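Local coordinates for secreted protein (Kutzneria albida DSM 43870, PDB 5M6Q) that probably acts as a microbial transglutaminase, cross-linking proteins by joining glutamine side chains to primary amines, at residues Leu3-Ala8 with Ser12-Arg17; Ala24-His29 with Asp36-Leu41; Arg71-Val76 with Ala124-Lys129; Asn172-Trp177 with Trp185-His190. All coordinates share one frame; numbering follows the deposited sequence.

Contact 1: residues Leu3-Ala8 with Ser12-Arg17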
# COMPACT_ATOMS: atom_id res chain seq x y z
N LEU A 3 0.28 -15.48 -8.00
CA LEU A 3 -1.06 -15.15 -8.48
C LEU A 3 -1.06 -15.11 -10.01
O LEU A 3 -1.98 -15.61 -10.66
CB LEU A 3 -1.52 -13.82 -7.89
CG LEU A 3 -2.97 -13.39 -8.18
CD1 LEU A 3 -3.55 -12.60 -7.02
CD2 LEU A 3 -3.04 -12.57 -9.44
N ALA A 4 -0.01 -14.51 -10.55
CA ALA A 4 0.16 -14.35 -11.99
C ALA A 4 1.62 -14.55 -12.32
O ALA A 4 2.48 -14.37 -11.47
CB ALA A 4 -0.31 -12.97 -12.44
N PRO A 5 1.92 -14.92 -13.57
CA PRO A 5 3.34 -15.02 -13.92
C PRO A 5 3.99 -13.64 -13.97
O PRO A 5 3.29 -12.62 -14.03
CB PRO A 5 3.31 -15.67 -15.31
CG PRO A 5 1.99 -15.31 -15.87
CD PRO A 5 1.04 -15.28 -14.70
N PRO A 6 5.32 -13.60 -13.94
CA PRO A 6 6.00 -12.32 -14.13
C PRO A 6 5.76 -11.72 -15.53
O PRO A 6 5.22 -12.38 -16.43
CB PRO A 6 7.48 -12.66 -13.93
CG PRO A 6 7.57 -14.14 -14.14
CD PRO A 6 6.25 -14.71 -13.68
N LEU A 7 6.16 -10.47 -15.69
CA LEU A 7 6.07 -9.81 -16.98
C LEU A 7 7.16 -10.31 -17.91
O LEU A 7 8.24 -10.68 -17.46
CB LEU A 7 6.20 -8.30 -16.81
CG LEU A 7 5.11 -7.63 -15.99
CD1 LEU A 7 5.47 -6.18 -15.74
CD2 LEU A 7 3.80 -7.75 -16.74
N ALA A 8 6.88 -10.30 -19.21
CA ALA A 8 7.93 -10.54 -20.19
C ALA A 8 9.03 -9.49 -20.03
O ALA A 8 8.79 -8.41 -19.49
CB ALA A 8 7.36 -10.52 -21.59
N SER A 12 6.29 -3.45 -19.94
CA SER A 12 6.19 -2.55 -18.81
C SER A 12 4.96 -2.85 -17.96
O SER A 12 4.89 -2.49 -16.78
CB SER A 12 6.13 -1.10 -19.30
OG SER A 12 7.33 -0.76 -19.95
N TYR A 13 3.97 -3.48 -18.58
CA TYR A 13 2.74 -3.81 -17.86
C TYR A 13 1.93 -4.87 -18.57
O TYR A 13 2.13 -5.11 -19.76
CB TYR A 13 1.89 -2.56 -17.65
CG TYR A 13 1.29 -1.97 -18.90
CD1 TYR A 13 2.02 -1.09 -19.70
CD2 TYR A 13 -0.02 -2.25 -19.27
CE1 TYR A 13 1.46 -0.53 -20.85
CE2 TYR A 13 -0.59 -1.69 -20.41
CZ TYR A 13 0.16 -0.83 -21.19
OH TYR A 13 -0.41 -0.27 -22.32
N ARG A 14 1.04 -5.50 -17.82
CA ARG A 14 0.05 -6.43 -18.35
C ARG A 14 -1.34 -5.99 -17.89
O ARG A 14 -1.51 -5.60 -16.72
CB ARG A 14 0.35 -7.86 -17.89
CG ARG A 14 -0.67 -8.89 -18.36
CD ARG A 14 -0.41 -10.24 -17.71
NE ARG A 14 0.83 -10.86 -18.18
CZ ARG A 14 1.78 -11.38 -17.40
NH1 ARG A 14 1.65 -11.39 -16.07
NH2 ARG A 14 2.86 -11.90 -17.96
N THR A 15 -2.31 -6.01 -18.79
CA THR A 15 -3.67 -5.62 -18.43
C THR A 15 -4.56 -6.82 -18.15
O THR A 15 -4.44 -7.88 -18.78
CB THR A 15 -4.33 -4.75 -19.51
OG1 THR A 15 -4.39 -5.47 -20.74
CG2 THR A 15 -3.55 -3.48 -19.74
N TRP A 16 -5.46 -6.66 -17.19
CA TRP A 16 -6.34 -7.73 -16.73
C TRP A 16 -7.80 -7.31 -16.77
O TRP A 16 -8.15 -6.25 -16.24
CB TRP A 16 -5.98 -8.12 -15.30
CG TRP A 16 -4.66 -8.80 -15.17
CD1 TRP A 16 -3.43 -8.21 -15.21
CD2 TRP A 16 -4.43 -10.19 -14.97
NE1 TRP A 16 -2.45 -9.15 -15.03
CE2 TRP A 16 -3.04 -10.38 -14.90
CE3 TRP A 16 -5.28 -11.30 -14.85
CZ2 TRP A 16 -2.47 -11.62 -14.71
CZ3 TRP A 16 -4.71 -12.54 -14.65
CH2 TRP A 16 -3.32 -12.70 -14.59
N ARG A 17 -8.65 -8.11 -17.41
CA ARG A 17 -10.08 -8.00 -17.16
C ARG A 17 -10.27 -8.24 -15.69
O ARG A 17 -9.61 -9.11 -15.12
CB ARG A 17 -10.89 -9.03 -17.94
CG ARG A 17 -10.93 -8.85 -19.41
CD ARG A 17 -11.36 -10.14 -20.08
NE ARG A 17 -12.79 -10.36 -20.01
CZ ARG A 17 -13.37 -11.45 -19.49
NH1 ARG A 17 -12.65 -12.43 -18.96
NH2 ARG A 17 -14.69 -11.55 -19.51
O HOH W 1 3.87 -9.85 -20.19
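R14 and L7 account for most of the surface buried where the N-terminal arm, residues 3-8, runs back roughly antiparallel over 13-17, an outermost strand of the central antiparallel sheet. Although only three residues separate the two segments in the chain, they do not pair as strands; the arginine bridges the gap. Its CG stands anti to the backbone N (chi1 178°), and with a bend at chi3 (-69°) the guanidinium comes to the arm's carbonyls. There NH1 donates to P5 O and NH2 to P6 O, both at 2.9 Å and both from above the carbonyl planes, while the oxygens lie near the plane of the guanidinium. L7 covers one face of this group, its CD2 4.2 Å above the plane and over its centre; the same methyl is 3.6 Å from R14 CB. Replacing R14 with an alanine would probably leave P6 O without this donor and let the proline segment drift from the strand. P5 O has a second donor in Q199 of strand 196-200. Farther along, W16 presents the benzo part of its indole to the arm, and A4 CB touches W16 CZ2 at 3.4 Å.

Contact 2: residues Ala24-His29 with Asp36-Leu41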
# COMPACT_ATOMS: atom_id res chain seq x y z
N ALA A 24 -7.79 -15.38 -10.99
CA ALA A 24 -6.41 -15.62 -10.58
C ALA A 24 -6.28 -15.43 -9.08
O ALA A 24 -5.65 -16.23 -8.40
CB ALA A 24 -5.46 -14.73 -11.33
N TRP A 25 -6.89 -14.37 -8.57
CA TRP A 25 -6.90 -14.08 -7.14
C TRP A 25 -7.49 -15.25 -6.33
O TRP A 25 -6.96 -15.63 -5.30
CB TRP A 25 -7.69 -12.80 -6.87
CG TRP A 25 -7.59 -12.25 -5.48
CD1 TRP A 25 -6.74 -11.27 -5.04
CD2 TRP A 25 -8.38 -12.63 -4.35
NE1 TRP A 25 -6.95 -11.03 -3.71
CE2 TRP A 25 -7.95 -11.84 -3.26
CE3 TRP A 25 -9.41 -13.56 -4.15
CZ2 TRP A 25 -8.51 -11.96 -1.98
CZ3 TRP A 25 -9.97 -13.67 -2.88
CH2 TRP A 25 -9.51 -12.88 -1.81
N GLU A 26 -8.59 -15.81 -6.82
CA GLU A 26 -9.23 -16.90 -6.10
C GLU A 26 -8.41 -18.18 -6.13
O GLU A 26 -8.40 -18.92 -5.16
CB GLU A 26 -10.63 -17.16 -6.67
CG GLU A 26 -11.60 -16.04 -6.34
CD GLU A 26 -12.91 -16.15 -7.09
OE1 GLU A 26 -12.99 -16.96 -8.04
OE2 GLU A 26 -13.87 -15.43 -6.73
N ARG A 27 -7.70 -18.42 -7.24
CA ARG A 27 -6.81 -19.57 -7.31
C ARG A 27 -5.69 -19.43 -6.30
O ARG A 27 -5.28 -20.40 -5.66
CB ARG A 27 -6.21 -19.75 -8.71
CG ARG A 27 -7.15 -20.33 -9.75
CD ARG A 27 -6.39 -20.83 -11.00
NE ARG A 27 -5.61 -19.78 -11.66
CZ ARG A 27 -6.13 -18.86 -12.48
NH1 ARG A 27 -7.43 -18.85 -12.74
NH2 ARG A 27 -5.34 -17.94 -13.04
N TYR A 28 -5.17 -18.21 -6.18
CA TYR A 28 -3.99 -17.95 -5.35
C TYR A 28 -4.33 -17.99 -3.86
O TYR A 28 -3.59 -18.58 -3.08
CB TYR A 28 -3.38 -16.59 -5.73
CG TYR A 28 -2.18 -16.15 -4.93
CD1 TYR A 28 -0.92 -16.71 -5.14
CD2 TYR A 28 -2.29 -15.14 -3.98
CE1 TYR A 28 0.19 -16.27 -4.41
CE2 TYR A 28 -1.20 -14.71 -3.25
CZ TYR A 28 0.04 -15.27 -3.47
OH TYR A 28 1.11 -14.82 -2.73
N HIS A 29 -5.43 -17.35 -3.48
CA HIS A 29 -5.86 -17.33 -2.08
C HIS A 29 -6.72 -18.55 -1.74
O HIS A 29 -7.20 -18.68 -0.62
CB HIS A 29 -6.63 -16.04 -1.78
CG HIS A 29 -5.80 -14.81 -1.96
ND1 HIS A 29 -5.06 -14.25 -0.94
CD2 HIS A 29 -5.58 -14.03 -3.05
CE1 HIS A 29 -4.43 -13.18 -1.39
NE2 HIS A 29 -4.73 -13.02 -2.66
N ASP A 36 -18.58 -8.42 -0.25
CA ASP A 36 -17.89 -7.26 0.31
C ASP A 36 -16.55 -7.02 -0.41
O ASP A 36 -16.17 -5.88 -0.67
CB ASP A 36 -17.65 -7.41 1.82
CG ASP A 36 -18.92 -7.22 2.65
OD1 ASP A 36 -19.98 -6.91 2.06
OD2 ASP A 36 -18.85 -7.38 3.89
N GLU A 37 -15.84 -8.10 -0.73
CA GLU A 37 -14.53 -7.93 -1.35
C GLU A 37 -14.68 -7.44 -2.79
O GLU A 37 -13.97 -6.51 -3.20
CB GLU A 37 -13.74 -9.22 -1.29
CG GLU A 37 -13.23 -9.56 0.11
CD GLU A 37 -12.52 -10.90 0.19
OE1 GLU A 37 -12.98 -11.89 -0.45
OE2 GLU A 37 -11.49 -10.97 0.90
N ARG A 38 -15.62 -8.02 -3.53
CA ARG A 38 -15.90 -7.58 -4.89
C ARG A 38 -16.33 -6.13 -4.91
O ARG A 38 -15.96 -5.38 -5.80
CB ARG A 38 -16.98 -8.44 -5.54
CG ARG A 38 -16.47 -9.75 -6.08
CD ARG A 38 -17.62 -10.61 -6.54
NE ARG A 38 -17.19 -11.95 -6.90
CZ ARG A 38 -16.77 -12.30 -8.11
NH1 ARG A 38 -16.73 -11.39 -9.08
NH2 ARG A 38 -16.39 -13.55 -8.34
N GLU A 39 -17.11 -5.72 -3.92
CA GLU A 39 -17.55 -4.34 -3.84
C GLU A 39 -16.37 -3.39 -3.58
O GLU A 39 -16.35 -2.25 -4.06
CB GLU A 39 -18.62 -4.20 -2.76
CG GLU A 39 -19.27 -2.84 -2.67
CD GLU A 39 -20.51 -2.85 -1.77
OE1 GLU A 39 -20.91 -3.95 -1.32
OE2 GLU A 39 -21.07 -1.77 -1.52
N ASN A 40 -15.39 -3.85 -2.80
CA ASN A 40 -14.22 -3.04 -2.50
C ASN A 40 -13.33 -2.96 -3.75
O ASN A 40 -12.83 -1.88 -4.09
CB ASN A 40 -13.45 -3.62 -1.32
CG ASN A 40 -13.86 -3.00 0.02
OD1 ASN A 40 -14.05 -1.79 0.13
ND2 ASN A 40 -13.97 -3.83 1.04
N LEU A 41 -13.14 -4.09 -4.41
CA LEU A 41 -12.37 -4.14 -5.65
C LEU A 41 -12.91 -3.14 -6.68
O LEU A 41 -12.14 -2.43 -7.33
CB LEU A 41 -12.38 -5.56 -6.23
CG LEU A 41 -11.49 -5.82 -7.45
CD1 LEU A 41 -10.03 -5.53 -7.12
CD2 LEU A 41 -11.65 -7.27 -7.92
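E26 and R38 supply the charged link between helix 18-28 and helix 35-41. E26 OE2 and R38 NH2 form a salt bridge at 3.5 Å, a long one, and the carboxylate and guanidinium planes are turned 73° apart, so the two groups do not meet as a flat, two-pronged pair. R38 reaches across with its chain extended from CG to NE. The same E26 OE2 accepts a hydrogen bond from the backbone N of M33 in the connection between the helices, so the long R38 bridge is its second, weaker tie.

The other link is van der Waals. W25 points its CH2 at the carboxylate of E37, 3.9 Å from OE1, with the ring and carboxylate planes almost perpendicular. The indole is steered into the space between the helices by a CG anti to the backbone N (chi1 -170°); its NE1 bonds N52 of helix 47-53, and H29 CD2 lies 3.2 Å above one face. E37 has stronger partners elsewhere: a salt bridge to R31 through OE2, and OE1 accepting from T34 N just ahead of its own helix.

The nearest CA atoms, those of W25 and R38, are 11.3 Å apart, and the two segments meet through the ends of their side chains, as parts of a helix-loop-helix unit formed by helices 18-28 and 35-41.

Contact 3: residues Arg71-Val76 with Ala124-Lys129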
# COMPACT_ATOMS: atom_id res chain seq x y z
N ARG A 71 13.12 0.93 -0.53
CA ARG A 71 14.08 0.20 0.30
C ARG A 71 13.80 0.38 1.80
O ARG A 71 13.92 -0.56 2.59
CB ARG A 71 15.51 0.63 -0.03
CG ARG A 71 15.96 0.14 -1.41
CD ARG A 71 17.23 0.80 -1.90
NE ARG A 71 18.41 0.29 -1.20
CZ ARG A 71 19.01 0.93 -0.21
NH1 ARG A 71 18.56 2.11 0.21
NH2 ARG A 71 20.08 0.39 0.37
N THR A 72 13.42 1.58 2.20
CA THR A 72 13.06 1.80 3.59
C THR A 72 11.83 0.99 3.96
O THR A 72 11.79 0.39 5.03
CB THR A 72 12.79 3.28 3.89
OG1 THR A 72 13.89 4.08 3.44
CG2 THR A 72 12.57 3.48 5.39
N ALA A 73 10.82 1.00 3.09
CA ALA A 73 9.61 0.24 3.34
C ALA A 73 9.94 -1.24 3.46
O ALA A 73 9.35 -1.96 4.27
CB ALA A 73 8.58 0.46 2.24
N GLU A 74 10.87 -1.70 2.64
CA GLU A 74 11.26 -3.11 2.72
C GLU A 74 11.96 -3.43 4.04
O GLU A 74 11.77 -4.53 4.59
CB GLU A 74 12.13 -3.47 1.51
CG GLU A 74 11.29 -3.55 0.25
CD GLU A 74 12.11 -3.65 -1.01
OE1 GLU A 74 13.06 -2.85 -1.16
OE2 GLU A 74 11.79 -4.52 -1.84
N ALA A 75 12.74 -2.50 4.56
CA ALA A 75 13.42 -2.73 5.83
C ALA A 75 12.41 -2.75 6.98
O ALA A 75 12.53 -3.52 7.93
CB ALA A 75 14.49 -1.68 6.08
N VAL A 76 11.41 -1.90 6.87
CA VAL A 76 10.41 -1.79 7.91
C VAL A 76 9.51 -3.02 7.87
O VAL A 76 9.14 -3.58 8.90
CB VAL A 76 9.63 -0.47 7.76
CG1 VAL A 76 8.35 -0.48 8.60
CG2 VAL A 76 10.55 0.71 8.18
N ALA A 124 3.32 -8.06 7.41
CA ALA A 124 3.56 -6.72 6.90
C ALA A 124 3.62 -6.75 5.37
O ALA A 124 4.33 -7.57 4.80
CB ALA A 124 4.83 -6.16 7.49
N SER A 125 2.86 -5.88 4.73
CA SER A 125 2.79 -5.83 3.28
C SER A 125 3.08 -4.42 2.81
O SER A 125 3.06 -3.50 3.61
CB SER A 125 1.42 -6.29 2.79
OG SER A 125 1.23 -7.65 3.10
N ILE A 126 3.38 -4.26 1.52
CA ILE A 126 3.77 -2.96 0.97
C ILE A 126 2.83 -2.58 -0.16
O ILE A 126 2.40 -3.42 -0.95
CB ILE A 126 5.23 -2.97 0.47
CG1 ILE A 126 6.19 -3.14 1.64
CG2 ILE A 126 5.58 -1.68 -0.33
CD1 ILE A 126 7.64 -3.20 1.21
N PHE A 127 2.48 -1.31 -0.20
CA PHE A 127 1.86 -0.76 -1.39
C PHE A 127 2.44 0.62 -1.58
O PHE A 127 3.01 1.19 -0.66
CB PHE A 127 0.34 -0.73 -1.26
CG PHE A 127 -0.16 0.09 -0.12
CD1 PHE A 127 -0.40 1.44 -0.27
CD2 PHE A 127 -0.42 -0.50 1.11
CE1 PHE A 127 -0.87 2.21 0.79
CE2 PHE A 127 -0.88 0.26 2.18
CZ PHE A 127 -1.12 1.62 2.01
N SER A 128 2.31 1.15 -2.79
CA SER A 128 2.83 2.46 -3.11
C SER A 128 1.69 3.36 -3.51
O SER A 128 0.85 3.01 -4.34
CB SER A 128 3.84 2.39 -4.26
OG SER A 128 4.31 3.69 -4.53
N LYS A 129 1.69 4.55 -2.93
CA LYS A 129 0.64 5.50 -3.19
C LYS A 129 1.20 6.73 -3.87
O LYS A 129 2.21 7.29 -3.43
CB LYS A 129 -0.08 5.88 -1.89
CG LYS A 129 -1.14 6.95 -2.06
CD LYS A 129 -1.55 7.49 -0.67
CE LYS A 129 -2.51 8.65 -0.78
NZ LYS A 129 -3.77 8.29 -1.53
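I126 points end-on from its strand at helix 70-84, and its CD1 makes all the close approaches. CG1 stands anti to the carbonyl carbon and chi2 is extended at 178°, which pushes the terminal methyl straight out from the sheet. It arrives between two successive residues of the helix: A73 CB is 3.9 Å away and E74 CG 3.8 Å. A73 directs its single side-chain carbon, CB, at the strand, whereas E74 sets off from the backbone away from the strand and offers the flank of its aliphatic part, crossing the isoleucine at about a right angle. The same methyl also lies 3.7 Å from A73 O, against the helix backbone. With an alanine facing the sheet, the helix comes close: the CA atoms of A73 and I126 are 7.1 Å apart. Only carbon atoms of the side chains meet here, and polar ties between the same elements sit next to them, where Q77 and N81 of the helix bond the backbone of A124. Helix 70-84 thus packs on the central antiparallel sheet, A73 also touching V219 of strand 214-223 and E74 F178 of strand 174-179, while I126 meets F178 and W185 of strand 184-188.

Contact 4: residues Asn172-Trp177 with Trp185-His190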
# COMPACT_ATOMS: atom_id res chain seq x y z
N ASN A 172 -7.40 11.68 -8.11
CA ASN A 172 -6.87 11.96 -6.77
C ASN A 172 -5.59 11.15 -6.45
O ASN A 172 -4.62 11.70 -5.93
CB ASN A 172 -7.93 11.70 -5.69
CG ASN A 172 -8.72 10.41 -5.92
OD1 ASN A 172 -8.30 9.52 -6.67
ND2 ASN A 172 -9.87 10.31 -5.28
N PHE A 173 -5.59 9.87 -6.77
CA PHE A 173 -4.47 9.04 -6.35
C PHE A 173 -4.26 7.83 -7.26
O PHE A 173 -5.09 7.53 -8.11
CB PHE A 173 -4.69 8.57 -4.90
CG PHE A 173 -6.06 8.01 -4.64
CD1 PHE A 173 -6.50 6.87 -5.30
CD2 PHE A 173 -6.91 8.62 -3.74
CE1 PHE A 173 -7.77 6.34 -5.06
CE2 PHE A 173 -8.18 8.11 -3.49
CZ PHE A 173 -8.60 6.96 -4.16
N ASP A 174 -3.14 7.15 -7.06
CA ASP A 174 -3.01 5.78 -7.51
C ASP A 174 -2.49 4.98 -6.32
O ASP A 174 -1.76 5.51 -5.46
CB ASP A 174 -2.07 5.66 -8.72
CG ASP A 174 -2.38 4.41 -9.58
OD1 ASP A 174 -3.22 3.57 -9.19
OD2 ASP A 174 -1.77 4.27 -10.66
N TYR A 175 -2.91 3.72 -6.24
CA TYR A 175 -2.40 2.75 -5.29
C TYR A 175 -1.85 1.58 -6.05
O TYR A 175 -2.52 1.07 -6.94
CB TYR A 175 -3.49 2.24 -4.35
CG TYR A 175 -3.89 3.24 -3.31
CD1 TYR A 175 -4.78 4.26 -3.60
CD2 TYR A 175 -3.36 3.16 -2.03
CE1 TYR A 175 -5.13 5.20 -2.62
CE2 TYR A 175 -3.71 4.08 -1.05
CZ TYR A 175 -4.60 5.09 -1.35
OH TYR A 175 -4.94 6.01 -0.37
N GLY A 176 -0.67 1.12 -5.67
CA GLY A 176 -0.08 -0.06 -6.28
C GLY A 176 0.31 -1.09 -5.24
O GLY A 176 1.14 -0.83 -4.38
N TRP A 177 -0.28 -2.27 -5.35
CA TRP A 177 0.01 -3.35 -4.43
C TRP A 177 1.30 -4.03 -4.83
O TRP A 177 1.46 -4.43 -5.99
CB TRP A 177 -1.13 -4.35 -4.43
CG TRP A 177 -0.79 -5.56 -3.62
CD1 TRP A 177 -0.28 -6.74 -4.07
CD2 TRP A 177 -0.92 -5.69 -2.21
NE1 TRP A 177 -0.08 -7.60 -3.02
CE2 TRP A 177 -0.47 -6.98 -1.87
CE3 TRP A 177 -1.37 -4.84 -1.20
CZ2 TRP A 177 -0.48 -7.45 -0.56
CZ3 TRP A 177 -1.37 -5.32 0.11
CH2 TRP A 177 -0.93 -6.61 0.41
N TRP A 185 3.68 -4.46 -9.60
CA TRP A 185 2.86 -3.53 -8.87
C TRP A 185 1.45 -3.57 -9.47
O TRP A 185 1.28 -3.34 -10.66
CB TRP A 185 3.48 -2.14 -8.92
CG TRP A 185 4.76 -2.16 -8.15
CD1 TRP A 185 5.97 -2.62 -8.58
CD2 TRP A 185 4.93 -1.79 -6.77
NE1 TRP A 185 6.89 -2.53 -7.56
CE2 TRP A 185 6.28 -2.02 -6.44
CE3 TRP A 185 4.07 -1.27 -5.79
CZ2 TRP A 185 6.80 -1.75 -5.17
CZ3 TRP A 185 4.59 -1.00 -4.54
CH2 TRP A 185 5.94 -1.24 -4.23
N TRP A 186 0.48 -3.91 -8.64
CA TRP A 186 -0.89 -4.11 -9.10
C TRP A 186 -1.74 -2.90 -8.82
O TRP A 186 -1.87 -2.46 -7.68
CB TRP A 186 -1.49 -5.35 -8.43
CG TRP A 186 -0.82 -6.60 -8.88
CD1 TRP A 186 0.39 -7.07 -8.48
CD2 TRP A 186 -1.30 -7.52 -9.87
NE1 TRP A 186 0.68 -8.25 -9.14
CE2 TRP A 186 -0.34 -8.54 -10.00
CE3 TRP A 186 -2.46 -7.58 -10.66
CZ2 TRP A 186 -0.50 -9.62 -10.88
CZ3 TRP A 186 -2.61 -8.65 -11.53
CH2 TRP A 186 -1.64 -9.66 -11.63
N HIS A 187 -2.32 -2.34 -9.88
CA HIS A 187 -3.15 -1.17 -9.71
C HIS A 187 -4.30 -1.26 -10.70
O HIS A 187 -4.62 -2.34 -11.19
CB HIS A 187 -2.35 0.14 -9.86
CG HIS A 187 -1.51 0.24 -11.10
ND1 HIS A 187 -1.50 1.38 -11.88
CD2 HIS A 187 -0.62 -0.61 -11.66
CE1 HIS A 187 -0.66 1.21 -12.89
NE2 HIS A 187 -0.11 0.02 -12.78
N ALA A 188 -4.96 -0.15 -10.97
CA ALA A 188 -6.13 -0.16 -11.85
C ALA A 188 -6.36 1.25 -12.37
O ALA A 188 -5.70 2.19 -11.93
CB ALA A 188 -7.39 -0.69 -11.11
N ASN A 189 -7.27 1.40 -13.33
CA ASN A 189 -7.48 2.71 -13.93
C ASN A 189 -8.44 3.57 -13.11
O ASN A 189 -8.13 4.72 -12.81
CB ASN A 189 -7.97 2.59 -15.38
CG ASN A 189 -9.22 1.74 -15.53
OD1 ASN A 189 -9.65 1.03 -14.62
ND2 ASN A 189 -9.81 1.81 -16.72
N HIS A 190 -9.57 3.01 -12.72
CA HIS A 190 -10.57 3.75 -11.96
C HIS A 190 -11.62 2.76 -11.49
O HIS A 190 -11.55 1.56 -11.79
CB HIS A 190 -11.21 4.88 -12.81
CG HIS A 190 -11.74 4.43 -14.14
ND1 HIS A 190 -12.83 3.60 -14.25
CD2 HIS A 190 -11.33 4.69 -15.40
CE1 HIS A 190 -13.07 3.36 -15.53
NE2 HIS A 190 -12.18 4.01 -16.25
O HOH W 2 -3.67 3.91 -12.39
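D174 and H187 join neighbouring strands through their side chains, H187 ND1 donating to D174 OD2 at 3.1 Å. The bond is bent, 138° at the hydrogen, and the oxygen sits 31° out of the imidazole plane, although it is approached on its syn side. The ring is brought to D174 by a CG lodged between the backbone N and the carbonyl carbon (chi1 52°). Separately, the course of the backbone sets H187 CB 3.1 Å from Y175 O. A water completes the link, donating to D174 OD2 at 2.6 Å and to A188 O. The far side of the imidazole is held as well: NE2 bonds S200, and Y198 and Y205 meet the ring edge-to-face. With an alanine in place of D174, H187 ND1 and the water would lose their shared acceptor, and the imidazole would probably be less firmly oriented.

Next along the strands, W177 and W186 form an antiparallel hydrogen-bonded pair: W177 N gives to W186 O at 2.8 Å and W186 N to W177 O at 2.9 Å. Their CB atoms lie on the same face of the sheet, 4.1 Å apart, but the indoles diverge. W185 instead lays its ring edge beside the glycine, with CE3 3.3 Å from G176 O.

These strands, 174-179 and 184-188, make a beta hairpin within the central sheet. An aspartate-histidine pair on adjacent strands is consistent with the Cys-Asp-His sites of microbial transglutaminases.

Contacts 3 and 4 are buried near the middle of the chain, contact 2 is partly buried, and contact 1 lies at the surface. Contacts 1, 3 and 4 all reach the one antiparallel sheet: contact 1 at its edge, contact 4 between inner strands, contact 3 where a helix covers it. Strands 122-131 and 174-179 are neighbours, so contacts 3 and 4 touch directly, S128 O lying 2.8 Å from G176 N. Contact 2 instead pairs two helices. L3 of contact 1 packs against the first of them, while A4 and W16 of contact 1 meet W186 of contact 4. Chemistry follows place: arginine-to-carbonyl bonds at the edge, a long salt bridge between helices, a bare methyl under the helix, and backbone pairing plus a carboxylate-imidazole bond inside.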